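Local coordinates for enoyl-acyl carrier protein reductase (Uncultured bacterium, PDB 6KIA), which probably catalyses the NADH-dependent reduction of enoyl-acyl carrier protein, a step of fatty acid synthesis, and was found as a triclosan-resistance protein, at residues A[54-59]-A[85-90]. Sequence-based numbering, arbitrary orientation.
Sequences GRRDEN and PLMAGF. With NAI (1,4-dihydronicotinamide adenine dinucleotide), chain D.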
ATOM      1  N   GLY A  54     -13.690   6.975  10.648  1.00 27.94           N
ATOM      2  CA  GLY A  54     -14.999   6.978  11.281  1.00 30.28           C
ATOM      3  C   GLY A  54     -15.712   5.664  11.037  1.00 29.76           C
ATOM      4  O   GLY A  54     -15.088   4.684  10.632  1.00 32.11           O
ATOM      5  N   ARG A  55     -17.015   5.627  11.296  1.00 34.70           N
ATOM      6  CA  ARG A  55     -17.777   4.409  11.042  1.00 39.33           C
ATOM      7  C   ARG A  55     -19.094   4.768  10.365  1.00 35.04           C
ATOM      8  O   ARG A  55     -19.483   5.935  10.303  1.00 32.17           O
ATOM      9  CB  ARG A  55     -18.045   3.646  12.346  1.00 38.59           C
ATOM     10  CG  ARG A  55     -16.802   3.414  13.182  1.00 41.57           C
ATOM     11  CD  ARG A  55     -15.944   2.269  12.679  1.00 47.86           C
ATOM     12  NE  ARG A  55     -14.708   2.199  13.454  1.00 49.35           N
ATOM     13  CZ  ARG A  55     -14.579   1.554  14.606  1.00 54.58           C
ATOM     14  NH1 ARG A  55     -15.611   0.894  15.120  1.00 52.17           N
ATOM     15  NH2 ARG A  55     -13.415   1.565  15.242  1.00 54.13           N
ATOM     16  N   ARG A  56     -19.793   3.756   9.869  1.00 41.15           N
ATOM     17  CA  ARG A  56     -21.106   3.957   9.275  1.00 45.76           C
ATOM     18  C   ARG A  56     -22.191   3.542  10.262  1.00 52.37           C
ATOM     19  O   ARG A  56     -22.095   2.476  10.876  1.00 48.58           O
ATOM     20  CB  ARG A  56     -21.258   3.134   7.989  1.00 45.40           C
ATOM     21  CG  ARG A  56     -20.290   3.451   6.857  1.00 42.13           C
ATOM     22  CD  ARG A  56     -20.801   4.550   5.932  1.00 40.24           C
ATOM     23  NE  ARG A  56     -19.766   4.975   4.988  1.00 38.83           N
ATOM     24  CZ  ARG A  56     -19.869   6.028   4.187  1.00 39.72           C
ATOM     25  NH1 ARG A  56     -20.972   6.772   4.200  1.00 34.58           N
ATOM     26  NH2 ARG A  56     -18.868   6.343   3.375  1.00 39.42           N
ATOM     27  N   ASP A  57     -23.217   4.367  10.440  1.00 59.30           N
ATOM     28  CA  ASP A  57     -24.359   3.893  11.210  1.00 69.37           C
ATOM     29  C   ASP A  57     -25.202   3.055  10.245  1.00 80.73           C
ATOM     30  O   ASP A  57     -24.813   2.869   9.091  1.00 80.48           O
ATOM     31  CB  ASP A  57     -25.137   5.056  11.846  1.00 65.22           C
ATOM     32  CG  ASP A  57     -25.585   6.108  10.841  1.00 59.41           C
ATOM     33  OD1 ASP A  57     -25.832   5.779   9.661  1.00 56.94           O
ATOM     34  OD2 ASP A  57     -25.672   7.287  11.245  1.00 58.18           O
ATOM     35  N   GLU A  58     -26.345   2.545  10.685  1.00 95.47           N
ATOM     36  CA  GLU A  58     -27.113   1.663   9.808  1.00102.73           C
ATOM     37  C   GLU A  58     -28.001   2.442   8.840  1.00 98.03           C
ATOM     38  O   GLU A  58     -28.683   1.853   8.001  1.00103.15           O
ATOM     39  CB  GLU A  58     -27.927   0.653  10.618  1.00110.08           C
ATOM     40  CG  GLU A  58     -27.044  -0.408  11.277  1.00115.42           C
ATOM     41  CD  GLU A  58     -27.837  -1.461  12.031  1.00118.79           C
ATOM     42  OE1 GLU A  58     -29.061  -1.283  12.209  1.00119.82           O
ATOM     43  OE2 GLU A  58     -27.233  -2.477  12.439  1.00118.72           O
ATOM     44  N   ASN A  59     -27.968   3.768   8.944  1.00 89.10           N
ATOM     45  CA  ASN A  59     -28.530   4.621   7.907  1.00 82.25           C
ATOM     46  C   ASN A  59     -27.402   4.925   6.929  1.00 75.56           C
ATOM     47  O   ASN A  59     -27.521   5.753   6.025  1.00 75.57           O
ATOM     48  CB  ASN A  59     -29.120   5.896   8.524  1.00 82.74           C
ATOM     49  CG  ASN A  59     -29.904   6.732   7.525  1.00 84.13           C
ATOM     50  OD1 ASN A  59     -29.339   7.558   6.808  1.00 86.40           O
ATOM     51  ND2 ASN A  59     -31.215   6.507   7.464  1.00 80.67           N
ATOM     52  N   PRO A  85     -14.495  11.926  10.845  1.00 27.27           N
ATOM     53  CA  PRO A  85     -14.544  10.780   9.920  1.00 28.31           C
ATOM     54  C   PRO A  85     -13.941  11.080   8.545  1.00 31.53           C
ATOM     55  O   PRO A  85     -14.636  11.590   7.656  1.00 33.95           O
ATOM     56  CB  PRO A  85     -16.042  10.480   9.813  1.00 30.57           C
ATOM     57  CG  PRO A  85     -16.715  11.779  10.154  1.00 29.06           C
ATOM     58  CD  PRO A  85     -15.835  12.459  11.157  1.00 26.45           C
ATOM     59  N   LEU A  86     -12.668  10.724   8.363  1.00 29.23           N
ATOM     60  CA  LEU A  86     -11.935  11.064   7.156  1.00 26.95           C
ATOM     61  C   LEU A  86     -11.988   9.915   6.169  1.00 28.43           C
ATOM     62  O   LEU A  86     -10.952   9.401   5.729  1.00 26.71           O
ATOM     63  CB  LEU A  86     -10.472  11.396   7.476  1.00 30.99           C
ATOM     64  CG  LEU A  86     -10.050  12.854   7.651  1.00 35.47           C
ATOM     65  CD1 LEU A  86      -8.521  12.955   7.595  1.00 30.05           C
ATOM     66  CD2 LEU A  86     -10.706  13.765   6.631  1.00 38.60           C
ATOM     67  N   MET A  87     -13.205   9.499   5.833  1.00 24.84           N
ATOM     68  CA  MET A  87     -13.396   8.455   4.831  1.00 23.10           C
ATOM     69  C   MET A  87     -13.225   8.995   3.420  1.00 23.24           C
ATOM     70  O   MET A  87     -13.955   9.889   3.011  1.00 26.44           O
ATOM     71  CB  MET A  87     -14.794   7.851   4.962  1.00 30.59           C
ATOM     72  CG  MET A  87     -14.987   6.692   4.033  1.00 29.44           C
ATOM     73  SD  MET A  87     -14.319   5.193   4.720  1.00 40.89           S
ATOM     74  CE  MET A  87     -15.722   4.716   5.731  1.00 34.28           C
ATOM     75  N   ALA A  88     -12.273   8.451   2.665  1.00 22.33           N
ATOM     76  CA  ALA A  88     -12.088   8.888   1.283  1.00 19.83           C
ATOM     77  C   ALA A  88     -12.965   8.094   0.336  1.00 22.83           C
ATOM     78  O   ALA A  88     -13.558   7.092   0.721  1.00 22.92           O
ATOM     79  CB  ALA A  88     -10.654   8.780   0.869  1.00 22.82           C
ATOM     80  N   GLY A  89     -13.044   8.562  -0.905  1.00 23.81           N
ATOM     81  CA  GLY A  89     -13.892   7.932  -1.902  1.00 26.11           C
ATOM     82  C   GLY A  89     -15.263   8.566  -1.897  1.00 25.37           C
ATOM     83  O   GLY A  89     -15.630   9.296  -0.974  1.00 27.42           O
ATOM     84  N   PHE A  90     -16.048   8.267  -2.927  1.00 20.69           N
ATOM     85  CA  PHE A  90     -17.364   8.879  -3.052  1.00 21.90           C
ATOM     86  C   PHE A  90     -18.431   7.831  -3.325  1.00 27.31           C
ATOM     87  O   PHE A  90     -19.555   8.173  -3.668  1.00 32.85           O
ATOM     88  CB  PHE A  90     -17.357   9.949  -4.159  1.00 26.10           C
ATOM     89  CG  PHE A  90     -17.009   9.417  -5.528  1.00 25.56           C
ATOM     90  CD1 PHE A  90     -15.682   9.236  -5.903  1.00 26.79           C
ATOM     91  CD2 PHE A  90     -18.007   9.117  -6.452  1.00 29.53           C
ATOM     92  CE1 PHE A  90     -15.347   8.752  -7.157  1.00 27.67           C
ATOM     93  CE2 PHE A  90     -17.689   8.620  -7.709  1.00 29.05           C
ATOM     94  CZ  PHE A  90     -16.360   8.432  -8.071  1.00 28.90           C
TER
HETATM   95  PA  NAI D 501      -3.834  -1.988   5.014  1.00 17.93           P
HETATM   96  O1A NAI D 501      -3.265  -2.241   6.376  1.00 20.84           O
HETATM   97  O2A NAI D 501      -5.203  -2.570   4.721  1.00 21.45           O
HETATM   98  O5B NAI D 501      -3.807  -0.415   4.783  1.00 18.27           O
HETATM   99  C5B NAI D 501      -4.790   0.192   3.968  1.00 19.72           C
HETATM  100  C4B NAI D 501      -4.731   1.693   4.384  1.00 18.77           C
HETATM  101  O4B NAI D 501      -5.697   2.421   3.413  1.00 18.65           O
HETATM  102  C3B NAI D 501      -5.152   1.901   5.580  1.00 20.23           C
HETATM  103  O3B NAI D 501      -4.351   2.933   6.289  1.00 21.64           O
HETATM  104  C2B NAI D 501      -6.713   2.417   5.394  1.00 22.04           C
HETATM  105  O2B NAI D 501      -7.148   3.111   6.621  1.00 20.17           O
HETATM  106  C1B NAI D 501      -6.659   3.163   4.347  1.00 22.62           C
HETATM  107  N9A NAI D 501      -7.926   3.132   3.588  1.00 22.03           N
HETATM  108  C8A NAI D 501      -8.588   2.190   2.893  1.00 20.37           C
HETATM  109  N7A NAI D 501      -9.706   2.735   2.419  1.00 20.25           N
HETATM  110  C5A NAI D 501      -9.735   4.030   2.816  1.00 19.02           C
HETATM  111  C6A NAI D 501     -10.710   4.983   2.563  1.00 22.06           C
HETATM  112  N6A NAI D 501     -11.952   4.961   1.840  1.00 24.00           N
HETATM  113  N1A NAI D 501     -10.535   6.217   3.064  1.00 20.58           N
HETATM  114  C2A NAI D 501      -9.425   6.508   3.812  1.00 21.94           C
HETATM  115  N3A NAI D 501      -8.451   5.554   4.061  1.00 23.26           N
HETATM  116  C4A NAI D 501      -8.635   4.297   3.548  1.00 22.89           C
HETATM  117  O3  NAI D 501      -2.847  -2.593   3.832  1.00 18.07           O
HETATM  118  PN  NAI D 501      -1.424  -2.048   3.303  1.00 18.35           P
HETATM  119  O1N NAI D 501      -0.445  -1.959   4.433  1.00 17.61           O
HETATM  120  O2N NAI D 501      -1.039  -3.058   2.234  1.00 18.64           O
HETATM  121  O5D NAI D 501      -1.678  -0.610   2.662  1.00 17.46           O
HETATM  122  C5D NAI D 501      -0.961   0.534   3.096  1.00 17.38           C
HETATM  123  C4D NAI D 501      -0.302   1.174   1.854  1.00 17.30           C
HETATM  124  O4D NAI D 501       0.657   0.375   1.427  1.00 17.14           O
HETATM  125  C3D NAI D 501      -1.300   1.269   0.702  1.00 19.92           C
HETATM  126  O3D NAI D 501      -1.287   2.521   0.102  1.00 17.77           O
HETATM  127  C2D NAI D 501      -0.729   0.225  -0.283  1.00 20.21           C
HETATM  128  O2D NAI D 501      -1.243   0.502  -1.633  1.00 17.47           O
HETATM  129  C1D NAI D 501       0.566   0.344  -0.151  1.00 17.16           C
HETATM  130  N1N NAI D 501       1.317  -0.811  -0.645  1.00 18.80           N
HETATM  131  C2N NAI D 501       0.924  -2.105  -0.378  1.00 17.06           C
HETATM  132  C3N NAI D 501       1.642  -3.177  -0.925  1.00 16.95           C
HETATM  133  C7N NAI D 501       1.255  -4.624  -0.620  1.00 21.07           C
HETATM  134  O7N NAI D 501       1.662  -5.543  -1.324  1.00 20.70           O
HETATM  135  N7N NAI D 501       0.423  -4.889   0.500  1.00 19.50           N
HETATM  136  C4N NAI D 501       2.762  -2.974  -1.717  1.00 19.33           C
HETATM  137  C5N NAI D 501       3.182  -1.657  -1.938  1.00 21.86           C
HETATM  138  C6N NAI D 501       2.453  -0.588  -1.405  1.00 17.91           C
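Met87 and Arg56 meet by van der Waals contact alone: NH2 of Arg56 lies 4.0 Å from CG of Met87, and NE of Arg56 is 4.1 Å from CE of Met87. The guanidinium is set obliquely to the thioether chain, and no hydrogen bond links the two segments. The first bond of the Arg56 side chain heads neither at 85-90 nor from it; the bend at chi2 (-89°) swings the charged end nearer to Met87. There NH1 is hydrogen-bonded to the carbonyl O of Asn60, which helps fix the group, whereas NE is buried without a polar partner. Met87 projects toward the strand end, its chain bent at chi2 and chi3 so that CG and CE are set against the guanidinium, and Leu62 touches both side chains. Further back, CA of Gly54 packs on CB of Pro85 at 3.9 Å, with no side chain on Gly54 between the two backbones; the positive phi of Gly54 (77°) is one that glycine favours.

Segment 54-59 contains the end of strand 47-56 of a Rossmann-type sheet, and 85-90, in the loop after the parallel neighbour 80-83, belongs to the adenine end of its dinucleotide pocket. An inverse gamma turn centred on Leu86, with a weak Met87 N to Pro85 O bond, turns the chain after Pro85. Ala88 then pairs with the adenine of NADH through its backbone: its N donates to N1A of the cofactor (2.9 Å, 158°), and N6A of the cofactor donates to Ala88 O at 2.9 Å. SD of Met87 comes within 3.7 Å of N6A of the cofactor, placing this side chain between the adenine amino group and Arg56.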